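Local coordinates for protein putative immunoglobulin A1 protease (Bacteroides ovatus, PDB 3N6Z) that is a putative immunoglobulin A1 protease, a hydrolase whose activity is inferred rather than established, at residues S47-I52 against Y72-A77; I100-D105 against G128-V133. All blocks are in the same frame, centred on the assembly; numbering follows the deposited sequence.

Contact 1: S47-I52 against Y72-A77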
# COMPACT_ATOMS: atom_id res chain seq x y z
N SER A 47 -4.57 25.42 2.41
CA SER A 47 -4.26 26.28 3.57
C SER A 47 -5.11 25.94 4.79
O SER A 47 -4.72 26.29 5.91
CB SER A 47 -4.43 27.76 3.21
OG SER A 47 -5.75 28.08 2.89
N LYS A 48 -6.30 25.34 4.59
CA LYS A 48 -7.22 25.00 5.69
C LYS A 48 -7.73 23.55 5.51
O LYS A 48 -8.90 23.33 5.19
CB LYS A 48 -8.37 25.99 5.78
CG LYS A 48 -7.95 27.46 5.87
CD LYS A 48 -9.14 28.40 6.02
CE LYS A 48 -9.42 28.70 7.45
NZ LYS A 48 -10.58 29.66 7.61
N PRO A 49 -6.84 22.56 5.69
CA PRO A 49 -7.32 21.17 5.52
C PRO A 49 -8.37 20.83 6.57
O PRO A 49 -8.36 21.37 7.67
CB PRO A 49 -6.05 20.34 5.72
CG PRO A 49 -5.14 21.25 6.51
CD PRO A 49 -5.41 22.61 6.02
N TYR A 50 -9.32 19.97 6.21
CA TYR A 50 -10.25 19.45 7.20
C TYR A 50 -9.46 18.64 8.25
O TYR A 50 -8.76 17.67 7.92
CB TYR A 50 -11.28 18.56 6.55
CG TYR A 50 -12.32 19.27 5.71
CD1 TYR A 50 -13.12 20.29 6.25
CD2 TYR A 50 -12.56 18.89 4.39
CE1 TYR A 50 -14.13 20.87 5.49
CE2 TYR A 50 -13.55 19.49 3.63
CZ TYR A 50 -14.33 20.47 4.18
OH TYR A 50 -15.32 21.05 3.44
N MSE A 51 -9.57 19.08 9.50
CA MSE A 51 -8.80 18.54 10.62
C MSE A 51 -9.63 17.49 11.37
O MSE A 51 -10.75 17.81 11.83
CB MSE A 51 -8.35 19.68 11.54
CG MSE A 51 -7.36 19.27 12.61
SE MSE A 51 -5.65 18.72 11.96
CE MSE A 51 -4.98 20.49 11.48
N ILE A 52 -9.07 16.28 11.47
CA ILE A 52 -9.77 15.10 11.96
C ILE A 52 -9.19 14.72 13.33
O ILE A 52 -7.99 14.44 13.45
CB ILE A 52 -9.61 13.94 10.99
CG1 ILE A 52 -10.23 14.28 9.63
CG2 ILE A 52 -10.16 12.61 11.57
CD1 ILE A 52 -9.64 13.43 8.47
N TYR A 72 -8.59 18.38 0.81
CA TYR A 72 -7.46 18.23 1.72
C TYR A 72 -7.95 17.89 3.13
O TYR A 72 -8.83 18.58 3.68
CB TYR A 72 -6.62 19.51 1.81
CG TYR A 72 -5.87 19.87 0.54
CD1 TYR A 72 -6.53 20.27 -0.62
CD2 TYR A 72 -4.49 19.78 0.51
CE1 TYR A 72 -5.83 20.61 -1.76
CE2 TYR A 72 -3.79 20.11 -0.63
CZ TYR A 72 -4.45 20.49 -1.77
OH TYR A 72 -3.70 20.84 -2.90
N PHE A 73 -7.30 16.89 3.71
CA PHE A 73 -7.58 16.39 5.05
C PHE A 73 -6.27 16.24 5.81
O PHE A 73 -5.23 15.88 5.23
CB PHE A 73 -8.25 15.02 5.01
CG PHE A 73 -9.54 14.97 4.25
CD1 PHE A 73 -9.57 14.68 2.89
CD2 PHE A 73 -10.75 15.20 4.90
CE1 PHE A 73 -10.74 14.58 2.21
CE2 PHE A 73 -11.94 15.11 4.20
CZ PHE A 73 -11.94 14.81 2.86
N GLN A 74 -6.36 16.38 7.12
CA GLN A 74 -5.21 16.18 8.01
C GLN A 74 -5.67 15.55 9.32
O GLN A 74 -6.72 15.92 9.85
CB GLN A 74 -4.52 17.52 8.26
CG GLN A 74 -3.17 17.39 8.96
CD GLN A 74 -2.36 18.67 8.88
OE1 GLN A 74 -2.27 19.33 7.80
NE2 GLN A 74 -1.76 19.05 9.99
N LEU A 75 -4.89 14.61 9.83
CA LEU A 75 -5.14 14.11 11.19
C LEU A 75 -4.49 15.02 12.21
O LEU A 75 -3.31 15.39 12.04
CB LEU A 75 -4.58 12.70 11.40
CG LEU A 75 -5.15 11.60 10.47
CD1 LEU A 75 -4.52 10.25 10.85
CD2 LEU A 75 -6.68 11.54 10.60
N GLY A 76 -5.22 15.32 13.27
CA GLY A 76 -4.70 16.09 14.42
C GLY A 76 -4.51 15.24 15.67
O GLY A 76 -4.10 15.78 16.71
N ALA A 77 -4.77 13.95 15.55
CA ALA A 77 -4.66 12.97 16.64
C ALA A 77 -4.62 11.58 16.01
O ALA A 77 -5.04 11.39 14.87
CB ALA A 77 -5.87 13.07 17.59

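Contact 2: I100-D105 against G128-V133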
# COMPACT_ATOMS: atom_id res chain seq x y z
N ILE A 100 -7.90 13.44 -3.57
CA ILE A 100 -7.69 13.59 -2.13
C ILE A 100 -6.23 13.86 -1.80
O ILE A 100 -5.32 13.25 -2.38
CB ILE A 100 -8.15 12.32 -1.36
CG1 ILE A 100 -9.65 12.08 -1.54
CG2 ILE A 100 -7.76 12.40 0.14
CD1 ILE A 100 -10.13 10.70 -1.07
N ASP A 101 -6.01 14.83 -0.92
CA ASP A 101 -4.73 15.06 -0.27
C ASP A 101 -4.93 14.74 1.20
O ASP A 101 -5.72 15.38 1.86
CB ASP A 101 -4.23 16.50 -0.45
CG ASP A 101 -2.83 16.68 0.03
OD1 ASP A 101 -2.66 16.86 1.25
OD2 ASP A 101 -1.89 16.59 -0.78
N PHE A 102 -4.20 13.75 1.70
CA PHE A 102 -4.33 13.28 3.07
C PHE A 102 -2.96 13.31 3.75
O PHE A 102 -2.01 12.69 3.28
CB PHE A 102 -4.90 11.85 3.08
CG PHE A 102 -5.26 11.36 4.47
CD1 PHE A 102 -4.31 10.78 5.29
CD2 PHE A 102 -6.55 11.52 4.96
CE1 PHE A 102 -4.63 10.33 6.56
CE2 PHE A 102 -6.88 11.11 6.21
CZ PHE A 102 -5.91 10.49 7.01
N ASP A 103 -2.88 14.05 4.85
CA ASP A 103 -1.67 14.11 5.67
C ASP A 103 -2.00 13.60 7.06
O ASP A 103 -2.74 14.24 7.80
CB ASP A 103 -1.14 15.55 5.72
CG ASP A 103 0.15 15.69 6.50
OD1 ASP A 103 0.77 14.66 6.86
OD2 ASP A 103 0.55 16.86 6.71
N GLY A 104 -1.44 12.47 7.43
CA GLY A 104 -1.65 11.93 8.76
C GLY A 104 -0.89 12.68 9.84
O GLY A 104 -1.10 12.43 11.02
N ASP A 105 0.07 13.52 9.44
CA ASP A 105 0.90 14.28 10.38
C ASP A 105 1.52 13.37 11.45
O ASP A 105 1.59 13.75 12.63
CB ASP A 105 0.13 15.45 11.00
CG ASP A 105 1.05 16.45 11.72
OD1 ASP A 105 2.22 16.60 11.30
OD2 ASP A 105 0.57 17.08 12.67
N GLY A 128 -4.12 11.68 -6.06
CA GLY A 128 -3.56 12.64 -5.11
C GLY A 128 -2.47 12.02 -4.28
O GLY A 128 -1.64 11.27 -4.79
N ASP A 129 -2.48 12.36 -2.99
CA ASP A 129 -1.37 12.02 -2.10
C ASP A 129 -1.88 11.54 -0.75
O ASP A 129 -2.83 12.13 -0.19
CB ASP A 129 -0.46 13.24 -1.85
CG ASP A 129 0.36 13.64 -3.06
OD1 ASP A 129 -0.15 14.40 -3.91
OD2 ASP A 129 1.48 13.11 -3.16
N CYS A 130 -1.21 10.55 -0.19
CA CYS A 130 -1.38 10.18 1.20
C CYS A 130 0.02 10.12 1.79
O CYS A 130 0.90 9.42 1.26
CB CYS A 130 -2.07 8.83 1.31
SG CYS A 130 -2.25 8.22 3.00
N ARG A 131 0.23 10.82 2.90
CA ARG A 131 1.53 10.86 3.53
C ARG A 131 1.42 10.84 5.04
O ARG A 131 0.44 11.31 5.62
CB ARG A 131 2.33 12.09 3.08
CG ARG A 131 1.68 13.44 3.43
CD ARG A 131 2.44 14.64 2.77
NE ARG A 131 1.71 15.90 2.88
CZ ARG A 131 0.54 16.13 2.28
NH1 ARG A 131 -0.05 15.16 1.59
NH2 ARG A 131 -0.08 17.30 2.42
N ASN A 132 2.48 10.35 5.66
CA ASN A 132 2.67 10.47 7.10
C ASN A 132 1.54 9.87 7.95
O ASN A 132 1.16 10.45 8.96
CB ASN A 132 2.91 11.94 7.51
CG ASN A 132 3.93 12.65 6.63
OD1 ASN A 132 4.99 12.10 6.37
ND2 ASN A 132 3.60 13.87 6.19
N VAL A 133 1.05 8.69 7.56
CA VAL A 133 0.06 7.97 8.37
C VAL A 133 0.45 6.49 8.50
O VAL A 133 0.93 5.88 7.54
CB VAL A 133 -1.38 8.14 7.82
CG1 VAL A 133 -1.59 7.44 6.46
CG2 VAL A 133 -2.43 7.67 8.84
O HOH W 1 -2.27 15.81 -3.32
O HOH W 2 0.32 18.71 4.62

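Contact 1: S47-I52 against Y72-A77
Tyr50 to Ile52 and Phe73 to Leu75 form the N-terminal parallel strand pair of what is probably a beta solenoid, alternate side chains falling on two faces. Tyr50 N donates to Tyr72 O (2.9 Å), Gln74 N to Tyr50 O and Ile52 N to Gln74 O. Just beyond the strand, Gly76 N meets Ile52 O at 2.9 Å in an almost straight bond (176°). On the buried face, Tyr50 CB lies 3.8 Å from Phe73 CD2, and the two rings meet obliquely, their planes 39° apart. Ile52 is placed between both neighbours: CG1 runs anti to the carbonyl carbon (chi1 -62°) and carries CD1 to within 4.1 Å of Phe73 CB, while the CG2 branch touches Leu75 CD2 at 3.8 Å. An alanine here would lose both branches and is likely to leave a gap between Phe73 and Leu75. At this end of the probable solenoid, helix 61-64 packs on the face of Tyr50, Ile52 and Phe73, with Met61 against Ile52 and Phe73 and Val64 against Tyr50 and Phe73. The other face is more open to solvent. There the selenomethionine Met51, in the conformer modelled here, runs alongside Gln74 in the same direction, with Met51 CE 3.8 Å from Gln74 NE2, and Pro49 CG lies 3.7 Å from Gln74 OE1.

Contact 2: I100-D105 against G128-V133
Phe102 packs beside Cys130 and Val133 on the tight, buried face of this parallel strand pair. Its CD1 is 4.0 Å from Cys130 SG, an oblique sulfur-aromatic contact, and Val133 CB comes to the ring edge near CE1, the side chains crossing at about a right angle. Phe73 and Leu75 of strand 71-75 also touch Phe102. Backbone bonds from Asp129 N to Ile100 O, Phe102 N to Asp129 O, Arg131 N to Phe102 O and Gly104 N to Arg131 O hold the strands together.

The opposite face is polar: Asp101 is buried there, while Asp103, Asp129 and Arg131 are partly exposed and bridged by waters. In the conformers modelled here, Arg131 NH1 and NH2 both grip Asp101 OD1, at 3.1 and 2.9 Å; OD1 offers its syn lone pair to NH2, whereas NH1 comes from above the carboxylate plane. Asp103 CB lies over one face of the guanidinium, the carboxylate plane 19° from it, and a water joins Asp103 OD2 to Arg131 NH2. Another water links Asp101 OD2 and Asp129 OD1, likely easing the closeness of two acids, and Asp129 OD2 pairs with Arg167. Asp103 OD1 takes Asn132 ND2 (3.0 Å) and Asp105 N (2.9 Å) from opposite faces of its plane. The latter bond makes an Asx turn, level with the corner at Asn132 into the next face of what is probably a parallel beta solenoid.

From the N terminus, after the short helix 33-37, the chain forms strand 50-52, passes through helices 55-58 and 61-64, and returns as strand 71-75, where contact 1 closes a loop of 19 intervening residues. It then continues to strand 100-105 and winds through 107-110 and 113-114 before strand 125-131 closes contact 2. The two contacts follow in series, neither enclosing nor crossing the other. They are joined where strand 71-75 lies beside strand 100-105: Phe73 N to Asp101 O and Leu75 N to Asp103 O are probable hydrogen bonds, and Tyr72 packs on Asp101. Strands 50-52, 71-75, 100-105 and 125-131 thus lie side by side, in parallel, along one face of the probable solenoid.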